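Long-range contact in uncharacterized protein (Acinetobacter baumannii, PDB 4PUX), which is of unknown function but folds as a beta-barrel-like DUF3237 protein of the allene oxide cyclase barrel clan: residues L15-W27 / R39-L53. Residues are numbered along the deposited sequence; the frame is centred on the assembly and turned at random. Where two conformers were deposited one is given.
Sequences LAKFSVDLNAPVW and RIIPITGGTFEGKSL
Backbone hydrogen bonds join Lys17, Ser19 and Asp21 to Glu49, Thr47 and Gly45 in antiparallel register. Ser19 N to Thr47 O (2.9 Å) and Lys17 N to Glu49 O are both nearly straight at hydrogen, but Ser19 N is tilted only modestly from the Thr47 carbonyl plane, while Lys17 N stands well above that of Glu49 (50°). Thr44 N closes this run on Asp21 O, and the Thr44 side chain carries the pairing into the loop: with OG1 between its backbone N and carbonyl carbon (chi1 60°), the hydroxyl oxygen accepts from Asn23 N at 3.0 Å. Asn23 centres an inverse gamma turn. Beyond it the register slips by one residue before Trp27 and Ile40 exchange a reciprocal pair of backbone bonds. Strand 36-49 so pairs with both strand 12-21 and the start of strand 27-33 in the curled antiparallel barrel sheet, strand 151-159 flanking the other edge of 12-21. On the face bearing Ser19 and Thr47 one water bridges Lys17 O, Ser19 OG and Thr47 OG1. On the face carrying Phe18 and Val20, apolar packing dominates. Phe48 CB sits over the centre of the Phe18 ring, 3.7 Å from its centroid, while the rings are close to parallel (22°) yet offset enough that they scarcely overlap; both side chains also touch Leu81. Val20 CG1 meets Ile43 CG2 at 3.8 Å. At the far end Val26 CG1 covers one face of the Arg39 guanidinium, whose NH2 is salt-bridged to Glu28; Trp27 CZ3 rests against Pro42 CG.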
# COMPACT_ATOMS: atom_id res chain seq x y z
N LEU A 15 2.74 1.58 13.30
CA LEU A 15 3.95 2.21 12.81
C LEU A 15 3.71 3.69 12.45
O LEU A 15 4.31 4.62 13.04
CB LEU A 15 4.52 1.42 11.61
CG LEU A 15 5.82 2.03 11.03
CD1 LEU A 15 6.96 2.08 12.07
CD2 LEU A 15 6.26 1.24 9.80
N ALA A 16 2.86 3.91 11.46
CA ALA A 16 2.45 5.25 11.03
C ALA A 16 1.26 5.20 10.11
O ALA A 16 1.01 4.17 9.46
CB ALA A 16 3.64 5.97 10.28
N LYS A 17 0.55 6.32 10.05
CA LYS A 17 -0.50 6.55 9.05
C LYS A 17 0.11 7.25 7.84
O LYS A 17 0.74 8.29 7.97
CB LYS A 17 -1.65 7.39 9.60
CG LYS A 17 -2.75 7.67 8.54
CD LYS A 17 -3.96 8.41 9.18
CE LYS A 17 -5.19 8.42 8.28
NZ LYS A 17 -6.45 8.40 9.09
N PHE A 18 -0.01 6.61 6.69
CA PHE A 18 0.49 7.08 5.40
C PHE A 18 -0.62 7.69 4.56
O PHE A 18 -1.74 7.10 4.45
CB PHE A 18 1.12 5.93 4.59
CG PHE A 18 2.49 5.48 5.09
CD1 PHE A 18 2.63 4.77 6.29
CD2 PHE A 18 3.65 5.76 4.35
CE1 PHE A 18 3.89 4.34 6.75
CE2 PHE A 18 4.92 5.33 4.81
CZ PHE A 18 5.03 4.64 6.02
N SER A 19 -0.28 8.77 3.90
CA SER A 19 -1.15 9.44 2.94
C SER A 19 -0.33 9.63 1.65
O SER A 19 0.57 10.45 1.62
CB SER A 19 -1.66 10.77 3.55
OG SER A 19 -2.31 10.52 4.81
N VAL A 20 -0.60 8.82 0.64
CA VAL A 20 0.18 8.80 -0.61
C VAL A 20 -0.57 9.61 -1.67
O VAL A 20 -1.76 9.39 -1.95
CB VAL A 20 0.41 7.35 -1.14
CG1 VAL A 20 1.39 7.38 -2.31
CG2 VAL A 20 0.93 6.39 0.00
N ASP A 21 0.16 10.54 -2.27
CA ASP A 21 -0.39 11.40 -3.35
C ASP A 21 -0.04 10.75 -4.72
O ASP A 21 1.11 10.35 -4.95
CB ASP A 21 0.23 12.79 -3.29
CG ASP A 21 -0.33 13.64 -2.17
OD1 ASP A 21 -1.45 13.37 -1.73
OD2 ASP A 21 0.36 14.59 -1.70
N LEU A 22 -1.05 10.69 -5.60
CA LEU A 22 -0.93 10.12 -6.97
C LEU A 22 -1.30 11.23 -7.98
O LEU A 22 -2.22 11.07 -8.79
CB LEU A 22 -1.86 8.92 -7.11
CG LEU A 22 -1.77 7.90 -6.00
CD1 LEU A 22 -2.83 6.83 -6.19
CD2 LEU A 22 -0.37 7.28 -5.93
N ASN A 23 -0.62 12.39 -7.88
CA ASN A 23 -1.06 13.61 -8.57
C ASN A 23 -0.42 13.77 -9.98
O ASN A 23 0.19 14.80 -10.32
CB ASN A 23 -0.79 14.85 -7.69
CG ASN A 23 -1.62 14.91 -6.39
OD1 ASN A 23 -1.22 15.62 -5.43
ND2 ASN A 23 -2.69 14.21 -6.33
N ALA A 24 -0.55 12.72 -10.77
CA ALA A 24 -0.08 12.67 -12.15
C ALA A 24 -0.97 11.72 -12.92
O ALA A 24 -1.61 10.85 -12.33
CB ALA A 24 1.39 12.19 -12.22
N PRO A 25 -1.04 11.88 -14.25
CA PRO A 25 -1.87 10.94 -15.00
C PRO A 25 -1.32 9.49 -14.95
O PRO A 25 -0.10 9.26 -14.89
CB PRO A 25 -1.83 11.48 -16.45
CG PRO A 25 -1.24 12.84 -16.36
CD PRO A 25 -0.43 12.92 -15.10
N VAL A 26 -2.24 8.52 -14.94
CA VAL A 26 -1.89 7.10 -15.01
C VAL A 26 -1.54 6.74 -16.44
O VAL A 26 -2.23 7.17 -17.37
CB VAL A 26 -3.05 6.20 -14.52
CG1 VAL A 26 -2.71 4.72 -14.67
CG2 VAL A 26 -3.44 6.51 -13.05
N TRP A 27 -0.43 6.03 -16.63
CA TRP A 27 -0.15 5.41 -17.92
C TRP A 27 -0.92 4.07 -18.02
O TRP A 27 -0.66 3.13 -17.27
CB TRP A 27 1.35 5.22 -18.16
CG TRP A 27 2.13 6.46 -18.50
CD1 TRP A 27 2.05 7.20 -19.69
CD2 TRP A 27 3.08 7.12 -17.69
NE1 TRP A 27 2.93 8.24 -19.66
CE2 TRP A 27 3.58 8.22 -18.45
CE3 TRP A 27 3.64 6.86 -16.44
CZ2 TRP A 27 4.58 9.07 -17.97
CZ3 TRP A 27 4.61 7.75 -15.94
CH2 TRP A 27 5.09 8.81 -16.72
N ARG A 39 -1.03 -0.95 -15.56
CA ARG A 39 -1.26 0.46 -15.22
C ARG A 39 -0.03 0.94 -14.41
O ARG A 39 0.34 0.30 -13.41
CB ARG A 39 -2.54 0.64 -14.36
CG ARG A 39 -3.76 -0.06 -14.96
CD ARG A 39 -5.00 0.19 -14.13
NE ARG A 39 -5.45 1.56 -14.20
CZ ARG A 39 -5.70 2.36 -13.16
NH1 ARG A 39 -5.61 1.94 -11.91
NH2 ARG A 39 -6.13 3.59 -13.39
N ILE A 40 0.60 2.04 -14.84
CA ILE A 40 1.77 2.60 -14.13
C ILE A 40 1.31 3.92 -13.54
O ILE A 40 0.97 4.86 -14.26
CB ILE A 40 3.00 2.73 -15.05
CG1 ILE A 40 3.37 1.37 -15.66
CG2 ILE A 40 4.18 3.39 -14.30
CD1 ILE A 40 4.47 1.42 -16.71
N ILE A 41 1.15 3.90 -12.23
CA ILE A 41 0.51 4.96 -11.44
C ILE A 41 1.59 5.75 -10.64
O ILE A 41 2.12 5.22 -9.63
CB ILE A 41 -0.51 4.35 -10.46
CG1 ILE A 41 -1.52 3.45 -11.18
CG2 ILE A 41 -1.19 5.45 -9.61
CD1 ILE A 41 -2.27 2.51 -10.29
N PRO A 42 2.05 6.89 -11.15
CA PRO A 42 3.09 7.66 -10.44
C PRO A 42 2.75 8.06 -9.02
O PRO A 42 1.64 8.50 -8.73
CB PRO A 42 3.29 8.89 -11.32
CG PRO A 42 2.88 8.48 -12.66
CD PRO A 42 1.65 7.60 -12.38
N ILE A 43 3.75 7.90 -8.15
CA ILE A 43 3.69 8.39 -6.77
C ILE A 43 4.44 9.72 -6.70
O ILE A 43 5.64 9.78 -6.92
CB ILE A 43 4.29 7.34 -5.78
CG1 ILE A 43 3.35 6.11 -5.75
CG2 ILE A 43 4.54 7.99 -4.38
CD1 ILE A 43 3.98 4.89 -5.15
N THR A 44 3.70 10.80 -6.38
CA THR A 44 4.25 12.16 -6.51
C THR A 44 4.65 12.81 -5.20
O THR A 44 5.35 13.84 -5.19
CB THR A 44 3.21 13.06 -7.27
OG1 THR A 44 1.97 13.10 -6.56
CG2 THR A 44 2.98 12.50 -8.69
N GLY A 45 4.22 12.22 -4.09
CA GLY A 45 4.50 12.76 -2.76
C GLY A 45 3.56 12.16 -1.72
O GLY A 45 2.94 11.12 -1.96
N GLY A 46 3.48 12.82 -0.58
CA GLY A 46 2.63 12.42 0.51
C GLY A 46 3.33 12.54 1.85
O GLY A 46 4.35 13.22 1.96
N THR A 47 2.70 12.00 2.88
CA THR A 47 3.17 12.14 4.26
C THR A 47 3.02 10.85 5.02
O THR A 47 2.24 9.94 4.62
CB THR A 47 2.38 13.24 5.03
OG1 THR A 47 0.99 12.89 5.08
CG2 THR A 47 2.58 14.61 4.40
N PHE A 48 3.73 10.74 6.14
CA PHE A 48 3.47 9.68 7.12
C PHE A 48 3.66 10.21 8.53
O PHE A 48 4.53 11.08 8.77
CB PHE A 48 4.33 8.42 6.88
CG PHE A 48 5.81 8.70 6.72
CD1 PHE A 48 6.34 9.03 5.47
CD2 PHE A 48 6.70 8.54 7.80
CE1 PHE A 48 7.69 9.31 5.33
CE2 PHE A 48 8.06 8.81 7.65
CZ PHE A 48 8.56 9.15 6.42
N GLU A 49 2.85 9.71 9.46
CA GLU A 49 2.83 10.20 10.83
C GLU A 49 2.53 9.08 11.81
O GLU A 49 1.45 8.49 11.80
CB GLU A 49 1.78 11.31 10.97
CG GLU A 49 1.71 11.97 12.39
CD GLU A 49 2.82 12.99 12.67
OE1 GLU A 49 3.67 13.20 11.77
OE2 GLU A 49 2.85 13.57 13.80
N GLY A 50 3.53 8.76 12.65
CA GLY A 50 3.39 7.78 13.74
C GLY A 50 4.26 8.16 14.92
O GLY A 50 5.04 9.11 14.85
N LYS A 51 4.16 7.40 16.00
CA LYS A 51 4.89 7.70 17.23
C LYS A 51 6.42 7.76 16.99
O LYS A 51 7.11 8.73 17.43
CB LYS A 51 4.56 6.66 18.32
CG LYS A 51 5.19 6.95 19.71
CD LYS A 51 4.76 5.88 20.74
CE LYS A 51 5.29 6.20 22.13
NZ LYS A 51 4.87 5.15 23.12
N SER A 52 6.95 6.78 16.22
CA SER A 52 8.39 6.57 16.04
C SER A 52 8.87 6.85 14.62
O SER A 52 10.06 6.65 14.32
CB SER A 52 8.75 5.10 16.39
OG SER A 52 8.44 4.18 15.33
N LEU A 53 7.96 7.30 13.77
CA LEU A 53 8.26 7.47 12.33
C LEU A 53 7.36 8.55 11.72
O LEU A 53 6.13 8.41 11.67
CB LEU A 53 8.01 6.15 11.59
CG LEU A 53 8.39 6.12 10.11
CD1 LEU A 53 9.90 6.25 9.88
CD2 LEU A 53 7.86 4.87 9.40
O HOH W 1 5.63 4.43 15.42
O HOH W 2 -0.24 10.86 6.99
O HOH W 3 2.12 15.38 -5.05
O HOH W 4 -0.65 8.79 -10.57